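Local atomic coordinates of dihydropteroate synthase (Mycobacterium smegmatis, PDB entry 6OMZ), a protein that probably catalyses the condensation of para-aminobenzoate with 6-hydroxymethyl-7,8-dihydropterin diphosphate to 7,8-dihydropteroate, a step of folate synthesis, and here binds pterin-6-yl-methyl-monophosphate. Residues Pro160-Arg163 with Ala167-Arg170; Thr171-Ala176 with Leu190-Gly195; Pro130-Val135 with Val141-Met146; Glu203-Leu208 with Lys229-Thr234. The protein carries 1 engineered substitution. All coordinates share one frame; numbering follows the deposited sequence.

Interaction 1 of 4, residues Pro160-Arg163 with Ala167-Arg170; sequences PGYR and AEVR. With EDO (1,2-ethanediol), chain M.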
# COMPACT_ATOMS: atom_id res chain seq x y z
N PRO A 160 -3.85 -18.31 8.20
CA PRO A 160 -3.11 -19.32 8.95
C PRO A 160 -3.43 -19.24 10.44
O PRO A 160 -4.14 -18.36 10.90
CB PRO A 160 -1.64 -18.97 8.68
CG PRO A 160 -1.66 -17.49 8.43
CD PRO A 160 -3.00 -17.15 7.84
N GLY A 161 -2.91 -20.22 11.17
CA GLY A 161 -3.01 -20.19 12.61
C GLY A 161 -1.87 -19.40 13.22
O GLY A 161 -0.73 -19.88 13.29
N TYR A 162 -2.15 -18.17 13.65
CA TYR A 162 -1.21 -17.40 14.44
C TYR A 162 -1.38 -17.72 15.92
O TYR A 162 -2.51 -17.72 16.42
CB TYR A 162 -1.43 -15.90 14.24
CG TYR A 162 -1.47 -15.43 12.80
CD1 TYR A 162 -0.29 -15.10 12.13
CD2 TYR A 162 -2.67 -15.29 12.13
CE1 TYR A 162 -0.33 -14.64 10.80
CE2 TYR A 162 -2.72 -14.84 10.82
CZ TYR A 162 -1.55 -14.52 10.17
OH TYR A 162 -1.62 -14.07 8.86
N ARG A 163 -0.27 -17.95 16.62
CA ARG A 163 -0.34 -17.94 18.08
C ARG A 163 -0.51 -16.51 18.58
O ARG A 163 -1.21 -16.27 19.58
CB ARG A 163 0.92 -18.55 18.71
CG ARG A 163 1.29 -19.98 18.32
CD ARG A 163 0.43 -21.03 18.97
NE ARG A 163 0.38 -20.95 20.43
CZ ARG A 163 -0.28 -21.81 21.19
NH1 ARG A 163 -0.92 -22.83 20.64
NH2 ARG A 163 -0.30 -21.67 22.52
N ALA A 167 2.93 -10.29 17.33
CA ALA A 167 4.35 -10.63 17.43
C ALA A 167 4.85 -11.30 16.17
O ALA A 167 6.00 -11.10 15.77
CB ALA A 167 4.60 -11.53 18.65
N GLU A 168 4.00 -12.11 15.53
CA GLU A 168 4.46 -12.88 14.37
C GLU A 168 4.61 -11.98 13.15
O GLU A 168 5.55 -12.15 12.37
CB GLU A 168 3.51 -14.04 14.09
CG GLU A 168 3.56 -15.08 15.22
CD GLU A 168 2.63 -16.27 15.00
OE1 GLU A 168 2.47 -16.70 13.83
OE2 GLU A 168 2.07 -16.78 15.99
N VAL A 169 3.69 -11.04 12.97
CA VAL A 169 3.83 -10.09 11.87
C VAL A 169 5.12 -9.29 12.04
O VAL A 169 5.89 -9.13 11.09
CB VAL A 169 2.59 -9.17 11.78
CG1 VAL A 169 2.90 -7.95 10.92
CG2 VAL A 169 1.42 -9.96 11.15
N ARG A 170 5.36 -8.78 13.25
CA ARG A 170 6.61 -8.06 13.53
C ARG A 170 7.83 -8.94 13.24
O ARG A 170 8.76 -8.52 12.54
CB ARG A 170 6.63 -7.57 14.98
CG ARG A 170 7.95 -6.90 15.38
CD ARG A 170 7.98 -6.51 16.85
NE ARG A 170 9.24 -5.85 17.20
CZ ARG A 170 10.37 -6.50 17.46
NH1 ARG A 170 10.41 -7.83 17.40
NH2 ARG A 170 11.47 -5.82 17.76
C1 EDO M . 0.50 -22.42 9.83
O1 EDO M . -0.73 -22.16 10.51
C2 EDO M . 1.24 -21.12 9.55
O2 EDO M . 1.93 -20.68 10.73
O HOH W 1 2.10 -19.45 13.67

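Interaction 2 of 4, residues Thr171-Ala176 with Leu190-Gly195; sequences TELLAA and LVIDPG. With PMM (pterin-6-yl-methyl-monophosphate), chain D.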
# COMPACT_ATOMS: atom_id res chain seq x y z
N THR A 171 7.85 -10.16 13.78
CA THR A 171 8.99 -11.05 13.54
C THR A 171 9.23 -11.28 12.06
O THR A 171 10.37 -11.23 11.59
CB THR A 171 8.76 -12.39 14.25
OG1 THR A 171 8.69 -12.17 15.66
CG2 THR A 171 9.90 -13.37 13.96
N GLU A 172 8.16 -11.51 11.29
CA GLU A 172 8.35 -11.86 9.89
C GLU A 172 8.73 -10.64 9.07
O GLU A 172 9.54 -10.74 8.13
CB GLU A 172 7.09 -12.53 9.34
CG GLU A 172 7.12 -14.03 9.60
CD GLU A 172 5.76 -14.63 9.86
OE1 GLU A 172 4.82 -14.37 9.09
OE2 GLU A 172 5.64 -15.39 10.85
N LEU A 173 8.16 -9.46 9.39
CA LEU A 173 8.59 -8.25 8.71
C LEU A 173 10.07 -7.98 8.95
O LEU A 173 10.80 -7.64 8.02
CB LEU A 173 7.76 -7.05 9.18
CG LEU A 173 6.35 -6.99 8.60
CD1 LEU A 173 5.53 -5.89 9.28
CD2 LEU A 173 6.44 -6.73 7.11
N LEU A 174 10.53 -8.14 10.20
CA LEU A 174 11.93 -7.87 10.49
C LEU A 174 12.84 -8.92 9.87
O LEU A 174 13.99 -8.61 9.52
CB LEU A 174 12.15 -7.78 12.01
CG LEU A 174 11.42 -6.61 12.70
CD1 LEU A 174 11.81 -6.51 14.17
CD2 LEU A 174 11.69 -5.29 11.98
N ALA A 175 12.37 -10.16 9.72
CA ALA A 175 13.14 -11.15 8.99
C ALA A 175 13.26 -10.78 7.52
O ALA A 175 14.31 -11.01 6.91
CB ALA A 175 12.52 -12.54 9.15
N ALA A 176 12.21 -10.20 6.95
CA ALA A 176 12.29 -9.72 5.57
C ALA A 176 13.28 -8.56 5.47
O ALA A 176 14.07 -8.50 4.51
CB ALA A 176 10.91 -9.29 5.08
N LEU A 190 14.36 0.77 3.81
CA LEU A 190 13.26 -0.17 3.97
C LEU A 190 12.07 0.47 4.66
O LEU A 190 12.23 1.31 5.55
CB LEU A 190 13.73 -1.40 4.75
CG LEU A 190 14.80 -2.10 3.92
CD1 LEU A 190 15.66 -2.99 4.78
CD2 LEU A 190 14.13 -2.88 2.77
N VAL A 191 10.88 0.09 4.21
CA VAL A 191 9.60 0.41 4.83
C VAL A 191 8.89 -0.92 5.06
O VAL A 191 9.06 -1.86 4.28
CB VAL A 191 8.77 1.35 3.92
CG1 VAL A 191 7.39 1.66 4.53
CG2 VAL A 191 9.55 2.64 3.61
N ILE A 192 8.13 -1.01 6.16
CA ILE A 192 7.35 -2.23 6.42
C ILE A 192 5.87 -1.88 6.53
O ILE A 192 5.50 -0.74 6.82
CB ILE A 192 7.83 -2.97 7.68
CG1 ILE A 192 7.84 -2.02 8.89
CG2 ILE A 192 9.21 -3.60 7.43
CD1 ILE A 192 8.27 -2.69 10.21
N ASP A 193 5.02 -2.89 6.31
CA ASP A 193 3.57 -2.69 6.21
C ASP A 193 2.95 -3.97 6.78
O ASP A 193 3.31 -5.06 6.32
CB ASP A 193 3.15 -2.46 4.75
CG ASP A 193 1.65 -2.21 4.56
OD1 ASP A 193 0.82 -2.77 5.31
OD2 ASP A 193 1.30 -1.47 3.61
N PRO A 194 2.04 -3.88 7.76
CA PRO A 194 1.46 -5.10 8.35
C PRO A 194 0.56 -5.90 7.41
O PRO A 194 0.14 -7.00 7.78
CB PRO A 194 0.68 -4.58 9.56
CG PRO A 194 0.27 -3.16 9.15
CD PRO A 194 1.46 -2.64 8.35
N GLY A 195 0.22 -5.37 6.24
CA GLY A 195 -0.58 -6.12 5.28
C GLY A 195 -1.97 -6.43 5.79
O GLY A 195 -2.38 -7.59 5.81
N5 PMM D . -3.23 -3.35 -0.44
C6 PMM D . -3.43 -3.64 -1.74
C7 PMM D . -2.42 -3.45 -2.67
N8 PMM D . -1.19 -3.00 -2.38
N1 PMM D . 0.28 -2.34 -0.78
C2 PMM D . 0.57 -2.10 0.49
N2 PMM D . 1.82 -1.75 0.83
N3 PMM D . -0.34 -2.21 1.50
C4 PMM D . -1.65 -2.60 1.34
O4 PMM D . -2.41 -2.66 2.30
C4A PMM D . -2.02 -2.90 -0.06
C8A PMM D . -1.00 -2.74 -1.07
C9 PMM D . -4.73 -4.28 -2.10
O10 PMM D . -5.81 -3.32 -1.96
PA PMM D . -6.43 -2.34 -3.11
O1P PMM D . -7.45 -1.53 -2.41
O2P PMM D . -5.31 -1.48 -3.69
O3P PMM D . -7.01 -3.21 -4.22

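Interaction 3 of 4, residues Pro130-Val135 with Val141-Met146; sequences PGMAGV and VPWILM. With PMM (pterin-6-yl-methyl-monophosphate), chain D; EDO (1,2-ethanediol), chain K.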
# COMPACT_ATOMS: atom_id res chain seq x y z
N PRO A 130 12.55 -14.15 -6.16
CA PRO A 130 13.90 -14.14 -5.55
C PRO A 130 14.82 -13.10 -6.16
O PRO A 130 15.88 -12.81 -5.59
CB PRO A 130 14.42 -15.56 -5.79
CG PRO A 130 13.67 -16.04 -6.98
CD PRO A 130 12.29 -15.42 -6.87
N GLY A 131 14.46 -12.52 -7.31
CA GLY A 131 15.23 -11.46 -7.91
C GLY A 131 14.91 -10.06 -7.43
O GLY A 131 15.62 -9.12 -7.81
N MET A 132 13.86 -9.89 -6.62
CA MET A 132 13.46 -8.55 -6.21
C MET A 132 14.53 -7.88 -5.36
O MET A 132 14.85 -6.70 -5.57
CB MET A 132 12.13 -8.59 -5.46
CG MET A 132 11.51 -7.21 -5.20
SD MET A 132 11.03 -6.34 -6.71
CE MET A 132 9.38 -7.01 -6.98
N ALA A 133 15.10 -8.61 -4.39
CA ALA A 133 16.11 -8.00 -3.53
C ALA A 133 17.27 -7.45 -4.35
O ALA A 133 17.77 -6.35 -4.09
CB ALA A 133 16.60 -9.00 -2.49
N GLY A 134 17.71 -8.20 -5.37
CA GLY A 134 18.83 -7.74 -6.19
C GLY A 134 18.48 -6.51 -7.00
O GLY A 134 19.33 -5.62 -7.19
N VAL A 135 17.25 -6.42 -7.48
CA VAL A 135 16.81 -5.22 -8.19
C VAL A 135 16.90 -4.01 -7.26
O VAL A 135 17.46 -2.96 -7.62
CB VAL A 135 15.38 -5.41 -8.73
CG1 VAL A 135 14.81 -4.08 -9.20
CG2 VAL A 135 15.37 -6.41 -9.87
N VAL A 141 16.79 2.52 -4.12
CA VAL A 141 15.55 3.26 -3.87
C VAL A 141 14.83 2.56 -2.72
O VAL A 141 15.16 1.42 -2.37
CB VAL A 141 14.67 3.35 -5.13
CG1 VAL A 141 15.37 4.14 -6.25
CG2 VAL A 141 14.26 1.95 -5.60
N PRO A 142 13.85 3.23 -2.09
CA PRO A 142 13.14 2.58 -0.99
C PRO A 142 12.36 1.36 -1.44
O PRO A 142 11.85 1.28 -2.57
CB PRO A 142 12.20 3.69 -0.47
CG PRO A 142 12.89 4.95 -0.84
CD PRO A 142 13.51 4.66 -2.19
N TRP A 143 12.25 0.39 -0.53
CA TRP A 143 11.53 -0.85 -0.77
C TRP A 143 10.54 -1.04 0.37
O TRP A 143 10.94 -1.09 1.54
CB TRP A 143 12.52 -2.03 -0.84
CG TRP A 143 11.96 -3.37 -1.29
CD1 TRP A 143 10.73 -3.62 -1.85
CD2 TRP A 143 12.63 -4.63 -1.22
NE1 TRP A 143 10.61 -4.96 -2.13
CE2 TRP A 143 11.76 -5.60 -1.75
CE3 TRP A 143 13.89 -5.04 -0.75
CZ2 TRP A 143 12.10 -6.96 -1.83
CZ3 TRP A 143 14.24 -6.38 -0.84
CH2 TRP A 143 13.34 -7.33 -1.38
N ILE A 144 9.25 -1.10 0.03
CA ILE A 144 8.19 -1.37 0.99
C ILE A 144 7.95 -2.87 1.03
O ILE A 144 7.58 -3.47 0.02
CB ILE A 144 6.89 -0.62 0.62
CG1 ILE A 144 7.10 0.90 0.62
CG2 ILE A 144 5.75 -0.98 1.60
CD1 ILE A 144 6.00 1.68 -0.12
N LEU A 145 8.14 -3.47 2.21
CA LEU A 145 7.92 -4.90 2.43
C LEU A 145 6.60 -5.08 3.17
O LEU A 145 6.51 -4.79 4.37
CB LEU A 145 9.07 -5.50 3.24
CG LEU A 145 10.48 -5.32 2.66
CD1 LEU A 145 11.53 -5.61 3.72
CD2 LEU A 145 10.66 -6.25 1.46
N MET A 146 5.58 -5.57 2.47
CA MET A 146 4.29 -5.84 3.11
C MET A 146 4.24 -7.27 3.65
O MET A 146 4.81 -8.19 3.06
CB MET A 146 3.14 -5.64 2.12
CG MET A 146 1.81 -5.36 2.82
SD MET A 146 0.38 -5.60 1.73
CE MET A 146 0.32 -7.40 1.70
N5 PMM D . -3.23 -3.35 -0.44
C6 PMM D . -3.43 -3.64 -1.74
C7 PMM D . -2.42 -3.45 -2.67
N8 PMM D . -1.19 -3.00 -2.38
N1 PMM D . 0.28 -2.34 -0.78
C2 PMM D . 0.57 -2.10 0.49
N2 PMM D . 1.82 -1.75 0.83
N3 PMM D . -0.34 -2.21 1.50
C4 PMM D . -1.65 -2.60 1.34
O4 PMM D . -2.41 -2.66 2.30
C4A PMM D . -2.02 -2.90 -0.06
C8A PMM D . -1.00 -2.74 -1.07
C9 PMM D . -4.73 -4.28 -2.10
O10 PMM D . -5.81 -3.32 -1.96
PA PMM D . -6.43 -2.34 -3.11
O1P PMM D . -7.45 -1.53 -2.41
O2P PMM D . -5.31 -1.48 -3.69
O3P PMM D . -7.01 -3.21 -4.22
C1 EDO K . 6.70 -10.77 3.89
O1 EDO K . 5.40 -10.85 3.30
C2 EDO K . 6.66 -11.37 5.30
O2 EDO K . 6.12 -12.69 5.23

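Interaction 4 of 4, residues Glu203-Leu208 with Lys229-Thr234; sequences EHNWAL and KRFLGT. With PMM (pterin-6-yl-methyl-monophosphate), chain D.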
# COMPACT_ATOMS: atom_id res chain seq x y z
N GLU A 203 -10.38 -9.25 13.26
CA GLU A 203 -9.83 -9.13 14.61
C GLU A 203 -8.30 -9.08 14.59
O GLU A 203 -7.69 -8.36 15.40
CB GLU A 203 -10.32 -10.29 15.47
CG GLU A 203 -11.79 -10.19 15.84
CD GLU A 203 -12.71 -10.85 14.81
OE1 GLU A 203 -12.23 -11.21 13.71
OE2 GLU A 203 -13.90 -11.04 15.12
N HIS A 204 -7.67 -9.82 13.68
CA HIS A 204 -6.22 -9.67 13.50
C HIS A 204 -5.86 -8.23 13.15
O HIS A 204 -4.92 -7.66 13.70
CB HIS A 204 -5.73 -10.61 12.40
CG HIS A 204 -5.79 -12.06 12.76
ND1 HIS A 204 -5.91 -13.05 11.81
CD2 HIS A 204 -5.73 -12.70 13.96
CE1 HIS A 204 -5.92 -14.23 12.40
NE2 HIS A 204 -5.82 -14.05 13.71
N ASN A 205 -6.61 -7.63 12.22
CA ASN A 205 -6.33 -6.27 11.78
C ASN A 205 -6.38 -5.28 12.94
O ASN A 205 -5.50 -4.41 13.07
CB ASN A 205 -7.32 -5.86 10.69
CG ASN A 205 -7.04 -6.52 9.35
OD1 ASN A 205 -6.02 -7.20 9.18
ND2 ASN A 205 -7.92 -6.30 8.39
N TRP A 206 -7.40 -5.38 13.78
CA TRP A 206 -7.55 -4.41 14.86
C TRP A 206 -6.46 -4.59 15.91
O TRP A 206 -5.98 -3.61 16.49
CB TRP A 206 -8.94 -4.51 15.49
CG TRP A 206 -10.05 -4.04 14.56
CD1 TRP A 206 -11.10 -4.79 14.10
CD2 TRP A 206 -10.19 -2.74 13.97
NE1 TRP A 206 -11.89 -4.02 13.26
CE2 TRP A 206 -11.35 -2.76 13.16
CE3 TRP A 206 -9.46 -1.54 14.06
CZ2 TRP A 206 -11.80 -1.64 12.45
CZ3 TRP A 206 -9.90 -0.42 13.34
CH2 TRP A 206 -11.06 -0.49 12.54
N ALA A 207 -6.04 -5.84 16.17
CA ALA A 207 -4.90 -6.03 17.06
C ALA A 207 -3.63 -5.42 16.47
O ALA A 207 -2.85 -4.79 17.19
CB ALA A 207 -4.69 -7.52 17.37
N LEU A 208 -3.43 -5.57 15.15
CA LEU A 208 -2.24 -5.00 14.53
C LEU A 208 -2.26 -3.48 14.58
O LEU A 208 -1.22 -2.84 14.78
CB LEU A 208 -2.12 -5.47 13.08
CG LEU A 208 -1.73 -6.95 12.97
CD1 LEU A 208 -2.06 -7.49 11.58
CD2 LEU A 208 -0.25 -7.09 13.30
N LYS A 229 -10.89 -1.91 2.88
CA LYS A 229 -10.66 -3.34 3.05
C LYS A 229 -11.86 -4.02 3.70
O LYS A 229 -12.73 -3.39 4.31
CB LYS A 229 -9.39 -3.57 3.87
CG LYS A 229 -8.12 -3.10 3.16
CD LYS A 229 -7.09 -4.21 3.07
CE LYS A 229 -5.91 -3.82 2.19
NZ LYS A 229 -4.64 -3.79 2.96
N ARG A 230 -11.89 -5.35 3.57
CA ARG A 230 -13.05 -6.15 3.96
C ARG A 230 -13.42 -5.96 5.43
O ARG A 230 -14.61 -5.98 5.76
CB ARG A 230 -12.77 -7.62 3.65
CG ARG A 230 -13.96 -8.56 3.85
CD ARG A 230 -13.73 -9.96 3.22
NE ARG A 230 -12.65 -10.71 3.88
CZ ARG A 230 -12.83 -11.53 4.92
NH1 ARG A 230 -14.04 -11.71 5.44
NH2 ARG A 230 -11.78 -12.16 5.45
N PHE A 231 -12.43 -5.81 6.32
CA PHE A 231 -12.76 -5.65 7.74
C PHE A 231 -13.54 -4.37 8.01
O PHE A 231 -14.29 -4.32 9.00
CB PHE A 231 -11.49 -5.72 8.62
CG PHE A 231 -10.64 -4.46 8.68
CD1 PHE A 231 -10.11 -3.87 7.54
CD2 PHE A 231 -10.28 -3.92 9.92
CE1 PHE A 231 -9.30 -2.76 7.61
CE2 PHE A 231 -9.46 -2.80 10.01
CZ PHE A 231 -8.96 -2.22 8.85
N LEU A 232 -13.42 -3.35 7.16
CA LEU A 232 -14.28 -2.18 7.32
C LEU A 232 -15.71 -2.49 6.88
O LEU A 232 -16.66 -1.98 7.47
CB LEU A 232 -13.71 -1.00 6.55
CG LEU A 232 -12.31 -0.58 6.99
CD1 LEU A 232 -11.86 0.67 6.23
CD2 LEU A 232 -12.28 -0.35 8.50
N GLY A 233 -15.87 -3.32 5.85
CA GLY A 233 -17.21 -3.77 5.50
C GLY A 233 -17.86 -4.53 6.64
O GLY A 233 -19.06 -4.39 6.90
N THR A 234 -17.05 -5.30 7.38
CA THR A 234 -17.52 -6.07 8.52
C THR A 234 -17.85 -5.16 9.70
O THR A 234 -18.91 -5.28 10.32
CB THR A 234 -16.44 -7.09 8.93
OG1 THR A 234 -16.20 -7.98 7.83
CG2 THR A 234 -16.88 -7.89 10.16
N5 PMM D . -3.23 -3.35 -0.44
C6 PMM D . -3.43 -3.64 -1.74
C7 PMM D . -2.42 -3.45 -2.67
N8 PMM D . -1.19 -3.00 -2.38
N1 PMM D . 0.28 -2.34 -0.78
C2 PMM D . 0.57 -2.10 0.49
N2 PMM D . 1.82 -1.75 0.83
N3 PMM D . -0.34 -2.21 1.50
C4 PMM D . -1.65 -2.60 1.34
O4 PMM D . -2.41 -2.66 2.30
C4A PMM D . -2.02 -2.90 -0.06
C8A PMM D . -1.00 -2.74 -1.07
C9 PMM D . -4.73 -4.28 -2.10
O10 PMM D . -5.81 -3.32 -1.96
PA PMM D . -6.43 -2.34 -3.11
O1P PMM D . -7.45 -1.53 -2.41
O2P PMM D . -5.31 -1.48 -3.69
O3P PMM D . -7.01 -3.21 -4.22
O HOH W 2 -14.04 -5.22 11.78

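Interaction 1 of 4, residues Pro160-Arg163 with Ala167-Arg170
Glu168 OE1 lies at the edge of the Tyr162 ring, near the ring plane. The closest side-chain pair is Tyr162 CD1 and Glu168 OE1, 3.6 Å apart. The ring and carboxylate planes are turned 53° against each other. Elsewhere the ring makes an edge-to-face contact with His204, and its hydroxyl is hydrogen-bonded to Ala199 O.

Glu168 does most of the work from the helix side. Its chain is extended beyond CG (chi2 -180°), which carries the carboxylate across to the loop backbone. There OE2 accepts a weak hydrogen bond from Arg163 N at 2.7 Å. The N-H is badly aimed, with an angle of 123°. Arg163 adds its CB, 3.4 Å from Glu168 OE2, but its guanidinium leads away.

A water donates to Glu168 OE1 (2.8 Å) and to Gly161 O (2.9 Å). A 1,2-ethanediol, probably from the crystallisation liquor, takes a bond from Gly161 N.

Glu168 OE1 thus has a salt bridge from Arg149 and the water, while OE2 takes Asp164 N and, weakly, Arg163 N. This surface contact joins the loop to the first turn of helix 165-182, and these partners would probably favour the charged form of Glu168.

Interaction 2 of 4, residues Thr171-Ala176 with Leu190-Gly195
Leu173 of helix 165-182 and Ile192 of strand 190-193 bring the two backbones closest, with their CA atoms 6.6 Å apart. The helix packs on the strand that follows it in the TIM barrel, and the contact is buried.

Leu173 uses both methyls. Leu173 CD1 lies 4.0 Å from Ile192 CB. Leu173 CD2 rests 3.6 Å from the backbone oxygen Asp193 O. CD1 also reaches Pro194 CA, 4.2 Å away, within the turn that follows the strand. The first torsion of Leu173 (chi1 -75°) sets CG beside its backbone N, and the branch then spreads over the end of the strand. Ile192 CG2 is 4.1 Å from Leu173 CB.

Asp193 points its side chain away from the helix, into the pterin pocket. Its OD2 accepts two hydrogen bonds from the ligand, one from N3 and one from N2, each 2.8 Å long. Its OD1 accepts from Gly195 N at 2.8 Å, which closes an Asx turn. That bond is nearly straight (168°) but comes 32° out of the carboxylate plane.

The side chains of the strand end divide: Ile192 packs on the helix, Asp193 serves the ligand. Three N-H groups hold the Asp193 carboxylate and fix its rotation.

Interaction 3 of 4, residues Pro130-Val135 with Val141-Met146
Ala133 on helix 132-139 and Trp143 on strand 143-146 have the nearest CA atoms, 8.9 Å apart, a gap filled mainly by the indole.

Trp143 points toward the helix, with its CG anti to the backbone N (chi1 -171°). The six-membered ring meets Met132 and Ala133 on the helix. Met132 CG comes to 3.4 Å from Trp143 CZ2, a tight apolar contact. The bend in the methionine chain at chi2 (65°) turns its sulfur toward the pyrrole part of the indole. SD lies 5.4 Å from the centroid of the five-membered ring and 41° off the ring normal, an oblique Met-aromatic contact. Met132 O lies over one face of the indole. Ala133 CA comes obliquely to 3.6 Å from Trp143 CH2, with CB also near.

These residues belong to the beta-alpha-beta unit made of strand 119-122, helix 132-139 and strand 143-146, part of the TIM barrel of the pterin-binding enzymes. The indole fills the layer between barrel strand and outer helix. Leu145, two residues further along the strand, sets CD2 3.4 Å above the opposite face of the indole from Met132 O, over the ring centre.

The same strand ends in the ligand pocket. Met146 SD is 3.5 Å from N3 of the bound pterin-6-yl-methyl-monophosphate. Met146 O accepts a 2.7 Å hydrogen bond from O1 of a 1,2-ethanediol, which is probably from the crystallisation liquor.

Interaction 4 of 4, residues Glu203-Leu208 with Lys229-Thr234
Phe231 has more surface buried here than any other residue of the two segments, and Trp206 and Asn205 follow. Asn205 lies over one face of the phenyl ring, Leu232 CD2 over the other, and Trp206 meets the ring obliquely. The first torsion of Phe231 (chi1 79°) places CG between the backbone N and the carbonyl carbon and aims the ring at helix 202-210.

Asn205 ND2 is 3.3 Å from Phe231 CG, with the amide plane almost perpendicular to the ring. Asn205 CB sits over the same ring, 4.0 Å from its centroid, in a CH-pi contact. The oxygen of the amide is used elsewhere: OD1 accepts from Gly197 N, a bond that helps set the amide's rotation.

The Trp206 and Phe231 planes are 55° apart. Phe231 CE2 lies over one face of the indole, 3.6 Å from Trp206 CZ2. Leu232 adds a looser apolar touch, with CD2 4.2 Å from Trp206 CZ2. One water links the helices at the indole edge: it accepts from Trp206 NE1 (2.9 Å) and donates to Phe231 O.

The axes of the two short helical segments approach to 10.4 Å and cross at -104°. Ile256 of helix 250-262 packs on Trp206, Phe231 and Leu232.

In one of its two conformers, Lys229 NZ donates to O4 of the ligand at 2.6 Å; NZ is also hydrogen-bonded to Gly225 O and Leu196 O. The arrangement is a near-perpendicular aromatic helix pair of the TIM barrel, tied to the pterin pocket through Lys229 at the N-cap of the second helix.

How the interactions relate
Interactions 2, 3 and 4 are buried, while interaction 1 lies at the surface. Interactions 1 and 2 share helix 165-182: a polar carboxylate serves the loop near its start, and a leucine serves the barrel further on. They touch where Val169 meets Pro194. Interactions 2 and 3 reach neighbouring strands, joined by probable backbone hydrogen bonds of Val191 with Trp143 and Leu145. Both are apolar on the helix side and reach the pterin at the strand ends. Interaction 4 joins two helices instead, through aromatic rings. It meets interaction 1 at Tyr162 and His204. Interactions 3 and 4 lie about 27 Å apart between centres, yet both touch the ligand.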